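Local atomic coordinates of ferric uptake regulation protein (Pseudomonas aeruginosa, PDB entry 1MZB), a protein that probably acts as a metal-dependent transcriptional regulator of iron homeostasis, repressing iron-uptake genes when iron is plentiful. Residues S86-G98 with V124-K136. Residues are numbered along the deposited sequence; the frame is centred on the assembly and turned at random.
Sequences SGHHDHMVCVDTG and VDHNLVLYVRKKK. With ZN (zinc ion), chain B; ZN (zinc ion), chain C.
His88, Asp90 and His126 converge on one zinc ion and show how a metal can tie together two chain segments where they enter a pair of parallel strands. The zinc lies 2.0 Å from His88 NE2 and 2.2 Å from His126 NE2; the two rings arrive from opposite directions, planes 62° apart. Asp90 chelates the zinc with both carboxylate oxygens, while a water and Glu109 complete the site. A second water links the site to the other backbone, donating to Asp90 OD1 at 2.5 Å and accepting from Leu128 N.

Strands 90-94 and 129-132 run parallel, and a ladder of five backbone hydrogen bonds, from His91 N to Leu128 O (3.3 Å) through Val95 N to Val132 O (3.0 Å), reaches one residue past them at either end. On one face Met92 CE, brought round by the bend at chi3 (55°), lies 3.8 Å from Val132 CG2; on the other, Val93 CG2 meets Val129 CG1.

Beyond the strands, Arg133 grips Asp96 side-on in a salt bridge: NE reaches OD2 at 2.6 Å and NH2 reaches OD1, both oxygens lying in the guanidinium plane. Val95 CG2 rests over one guanidinium face.

His91 binds another zinc with His34, Glu82 and Glu102. Strand 90-94 is central in the mixed sheet, between antiparallel strand 100-103 and strand 129-132; helix 106-117, connecting these outer strands, brings Glu109 to the first zinc, an arrangement consistent with the C-terminal dimerisation domain of Fur proteins.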
loop_
_atom_site.group_PDB
_atom_site.type_symbol
_atom_site.label_atom_id
_atom_site.label_comp_id
_atom_site.label_asym_id
_atom_site.label_seq_id
_atom_site.Cartn_x
_atom_site.Cartn_y
_atom_site.Cartn_z
ATOM N N SER A 86 5.673 -3.434 -3.514
ATOM C CA SER A 86 4.485 -3.456 -2.665
ATOM C C SER A 86 3.838 -2.072 -2.586
ATOM O O SER A 86 4.479 -1.060 -2.900
ATOM C CB SER A 86 4.862 -3.926 -1.252
ATOM O OG SER A 86 5.776 -3.021 -0.647
ATOM N N GLY A 87 2.575 -2.026 -2.166
ATOM C CA GLY A 87 1.909 -0.742 -2.040
ATOM C C GLY A 87 2.809 0.154 -1.202
ATOM O O GLY A 87 3.600 -0.345 -0.392
ATOM N N HIS A 88 2.715 1.464 -1.396
ATOM C CA HIS A 88 3.549 2.394 -0.632
ATOM C C HIS A 88 3.179 2.388 0.842
ATOM O O HIS A 88 2.007 2.208 1.215
ATOM C CB HIS A 88 3.409 3.819 -1.178
ATOM C CG HIS A 88 3.993 4.881 -0.287
ATOM N ND1 HIS A 88 5.352 5.058 -0.122
ATOM C CD2 HIS A 88 3.396 5.860 0.438
ATOM C CE1 HIS A 88 5.561 6.105 0.659
ATOM N NE2 HIS A 88 4.389 6.615 1.012
ATOM N N HIS A 89 4.193 2.598 1.673
ATOM C CA HIS A 89 4.015 2.634 3.112
ATOM C C HIS A 89 5.139 3.444 3.748
ATOM O O HIS A 89 6.297 3.368 3.343
ATOM C CB HIS A 89 4.001 1.205 3.677
ATOM N N ASP A 90 4.780 4.268 4.717
ATOM C CA ASP A 90 5.777 5.036 5.446
ATOM C C ASP A 90 5.792 4.279 6.763
ATOM O O ASP A 90 5.121 3.272 6.865
ATOM C CB ASP A 90 5.306 6.442 5.599
ATOM C CG ASP A 90 5.126 7.115 4.233
ATOM O OD1 ASP A 90 6.053 7.066 3.418
ATOM O OD2 ASP A 90 4.092 7.660 4.020
ATOM N N HIS A 91 6.514 4.742 7.762
ATOM C CA HIS A 91 6.603 3.918 8.974
ATOM C C HIS A 91 6.575 4.660 10.277
ATOM O O HIS A 91 7.109 5.762 10.376
ATOM C CB HIS A 91 7.944 3.118 8.961
ATOM C CG HIS A 91 8.150 2.237 7.768
ATOM N ND1 HIS A 91 8.561 2.730 6.552
ATOM C CD2 HIS A 91 7.940 0.906 7.652
ATOM C CE1 HIS A 91 8.584 1.699 5.739
ATOM N NE2 HIS A 91 8.222 0.591 6.350
ATOM N N MET A 92 5.950 4.043 11.281
ATOM C CA MET A 92 6.008 4.547 12.639
ATOM C C MET A 92 6.969 3.539 13.326
ATOM O O MET A 92 6.915 2.323 13.064
ATOM C CB MET A 92 4.643 4.469 13.326
ATOM C CG MET A 92 3.793 5.660 12.991
ATOM S SD MET A 92 2.169 5.459 13.641
ATOM C CE MET A 92 2.502 5.180 15.253
ATOM N N VAL A 93 7.887 4.047 14.139
ATOM C CA VAL A 93 8.826 3.160 14.840
ATOM C C VAL A 93 8.725 3.451 16.340
ATOM O O VAL A 93 8.860 4.606 16.763
ATOM C CB VAL A 93 10.267 3.424 14.371
ATOM C CG1 VAL A 93 11.229 2.465 15.066
ATOM C CG2 VAL A 93 10.365 3.221 12.875
ATOM N N CYS A 94 8.481 2.408 17.130
ATOM C CA CYS A 94 8.376 2.522 18.589
ATOM C C CYS A 94 9.807 2.605 19.078
ATOM O O CYS A 94 10.551 1.633 19.007
ATOM C CB CYS A 94 7.687 1.290 19.159
ATOM S SG CYS A 94 5.968 1.249 18.696
ATOM N N VAL A 95 10.190 3.776 19.573
ATOM C CA VAL A 95 11.560 3.978 19.972
ATOM C C VAL A 95 12.028 3.058 21.063
ATOM O O VAL A 95 13.160 2.612 21.044
ATOM C CB VAL A 95 11.839 5.441 20.415
ATOM C CG1 VAL A 95 11.443 6.422 19.312
ATOM C CG2 VAL A 95 11.102 5.758 21.688
ATOM N N ASP A 96 11.144 2.747 21.998
ATOM C CA ASP A 96 11.567 1.919 23.116
ATOM C C ASP A 96 11.692 0.431 22.822
ATOM O O ASP A 96 12.525 -0.256 23.406
ATOM C CB ASP A 96 10.607 2.168 24.292
ATOM C CG ASP A 96 10.725 3.584 24.840
ATOM O OD1 ASP A 96 11.829 4.165 24.758
ATOM O OD2 ASP A 96 9.716 4.126 25.362
ATOM N N THR A 97 10.878 -0.061 21.900
ATOM C CA THR A 97 10.885 -1.480 21.561
ATOM C C THR A 97 11.456 -1.836 20.174
ATOM O O THR A 97 11.806 -2.997 19.903
ATOM C CB THR A 97 9.471 -2.033 21.612
ATOM O OG1 THR A 97 8.704 -1.481 20.523
ATOM C CG2 THR A 97 8.804 -1.647 22.944
ATOM N N GLY A 98 11.496 -0.851 19.288
ATOM C CA GLY A 98 11.970 -1.104 17.931
ATOM C C GLY A 98 10.828 -1.600 17.023
ATOM O O GLY A 98 11.065 -1.802 15.826
ATOM N N VAL A 124 9.992 12.713 -6.829
ATOM C CA VAL A 124 10.644 11.483 -7.289
ATOM C C VAL A 124 10.523 10.314 -6.303
ATOM O O VAL A 124 10.277 9.152 -6.681
ATOM C CB VAL A 124 12.163 11.781 -7.532
ATOM C CG1 VAL A 124 12.912 10.540 -7.948
ATOM C CG2 VAL A 124 12.298 12.880 -8.565
ATOM N N ASP A 125 10.680 10.617 -5.022
ATOM C CA ASP A 125 10.640 9.576 -4.007
ATOM C C ASP A 125 10.548 10.332 -2.691
ATOM O O ASP A 125 10.631 11.559 -2.668
ATOM C CB ASP A 125 11.954 8.801 -4.082
ATOM C CG ASP A 125 11.953 7.515 -3.270
ATOM O OD1 ASP A 125 10.895 7.098 -2.755
ATOM O OD2 ASP A 125 13.050 6.916 -3.161
ATOM N N HIS A 126 10.363 9.610 -1.596
ATOM C CA HIS A 126 10.316 10.247 -0.300
ATOM C C HIS A 126 10.433 9.216 0.790
ATOM O O HIS A 126 10.200 7.997 0.583
ATOM C CB HIS A 126 9.025 11.041 -0.080
ATOM C CG HIS A 126 7.791 10.194 0.003
ATOM N ND1 HIS A 126 7.141 9.781 -1.122
ATOM C CD2 HIS A 126 7.136 9.730 1.095
ATOM C CE1 HIS A 126 6.106 9.075 -0.706
ATOM N NE2 HIS A 126 6.056 9.014 0.626
ATOM N N ASN A 127 10.795 9.719 1.959
ATOM C CA ASN A 127 10.903 8.876 3.142
ATOM C C ASN A 127 10.309 9.591 4.336
ATOM O O ASN A 127 10.696 10.724 4.648
ATOM C CB ASN A 127 12.362 8.559 3.440
ATOM C CG ASN A 127 12.503 7.630 4.613
ATOM O OD1 ASN A 127 13.149 7.958 5.592
ATOM N ND2 ASN A 127 11.884 6.459 4.515
ATOM N N LEU A 128 9.369 8.949 5.007
ATOM C CA LEU A 128 8.769 9.555 6.199
ATOM C C LEU A 128 8.799 8.530 7.332
ATOM O O LEU A 128 8.283 7.419 7.181
ATOM C CB LEU A 128 7.301 9.974 5.948
ATOM C CG LEU A 128 6.592 10.464 7.222
ATOM C CD1 LEU A 128 7.238 11.776 7.773
ATOM C CD2 LEU A 128 5.088 10.724 6.889
ATOM N N VAL A 129 9.463 8.869 8.431
ATOM C CA VAL A 129 9.476 7.941 9.579
ATOM C C VAL A 129 9.004 8.727 10.781
ATOM O O VAL A 129 9.487 9.843 11.033
ATOM C CB VAL A 129 10.912 7.392 9.844
ATOM C CG1 VAL A 129 10.907 6.466 11.115
ATOM C CG2 VAL A 129 11.406 6.634 8.634
ATOM N N LEU A 130 8.046 8.172 11.528
ATOM C CA LEU A 130 7.557 8.864 12.708
ATOM C C LEU A 130 8.023 8.034 13.902
ATOM O O LEU A 130 7.696 6.867 13.979
ATOM C CB LEU A 130 6.023 8.935 12.689
ATOM C CG LEU A 130 5.459 9.696 11.481
ATOM C CD1 LEU A 130 3.932 9.725 11.585
ATOM C CD2 LEU A 130 6.044 11.092 11.434
ATOM N N TYR A 131 8.824 8.625 14.784
ATOM C CA TYR A 131 9.316 7.885 15.938
ATOM C C TYR A 131 8.315 8.142 17.027
ATOM O O TYR A 131 8.001 9.286 17.312
ATOM C CB TYR A 131 10.714 8.353 16.345
ATOM C CG TYR A 131 11.744 8.061 15.258
ATOM C CD1 TYR A 131 12.320 6.791 15.133
ATOM C CD2 TYR A 131 12.094 9.045 14.330
ATOM C CE1 TYR A 131 13.231 6.506 14.107
ATOM C CE2 TYR A 131 13.015 8.758 13.282
ATOM C CZ TYR A 131 13.566 7.494 13.199
ATOM O OH TYR A 131 14.482 7.215 12.209
ATOM N N VAL A 132 7.828 7.067 17.635
ATOM C CA VAL A 132 6.770 7.222 18.628
ATOM C C VAL A 132 6.963 6.462 19.930
ATOM O O VAL A 132 7.834 5.601 20.061
ATOM C CB VAL A 132 5.438 6.810 18.011
ATOM C CG1 VAL A 132 5.131 7.693 16.761
ATOM C CG2 VAL A 132 5.474 5.309 17.645
ATOM N N ARG A 133 6.108 6.788 20.892
ATOM C CA ARG A 133 6.150 6.117 22.195
ATOM C C ARG A 133 4.690 6.034 22.651
ATOM O O ARG A 133 3.940 6.962 22.421
ATOM C CB ARG A 133 6.970 6.950 23.183
ATOM C CG ARG A 133 6.961 6.371 24.610
ATOM C CD ARG A 133 7.919 7.104 25.529
ATOM N NE ARG A 133 9.316 6.744 25.295
ATOM C CZ ARG A 133 10.288 7.630 25.083
ATOM N NH1 ARG A 133 10.004 8.930 25.069
ATOM N NH2 ARG A 133 11.546 7.220 24.913
ATOM N N LYS A 134 4.277 4.917 23.251
ATOM C CA LYS A 134 2.891 4.780 23.709
ATOM C C LYS A 134 2.607 5.854 24.752
ATOM O O LYS A 134 3.390 6.032 25.690
ATOM C CB LYS A 134 2.657 3.383 24.302
ATOM N N LYS A 135 1.496 6.574 24.579
ATOM C CA LYS A 135 1.110 7.641 25.505
ATOM C C LYS A 135 0.927 7.038 26.883
ATOM O O LYS A 135 1.040 7.726 27.899
ATOM C CB LYS A 135 -0.185 8.302 25.048
ATOM N N LYS A 136 0.652 5.737 26.898
ATOM C CA LYS A 136 0.459 4.997 28.136
ATOM C C LYS A 136 1.819 4.640 28.748
ATOM O O LYS A 136 2.234 5.355 29.696
ATOM C CB LYS A 136 -0.348 3.728 27.856
ATOM O OXT LYS A 136 2.460 3.672 28.262
HETATM ZN ZN ZN B . 4.543 8.320 2.004
HETATM ZN ZN ZN C . 7.857 -1.270 5.595
HETATM O O HOH W 1 8.460 6.705 3.768
HETATM O O HOH W 2 9.723 5.022 6.027
HETATM O O HOH W 3 8.139 2.863 21.735
HETATM O O HOH W 4 4.859 10.248 3.209
#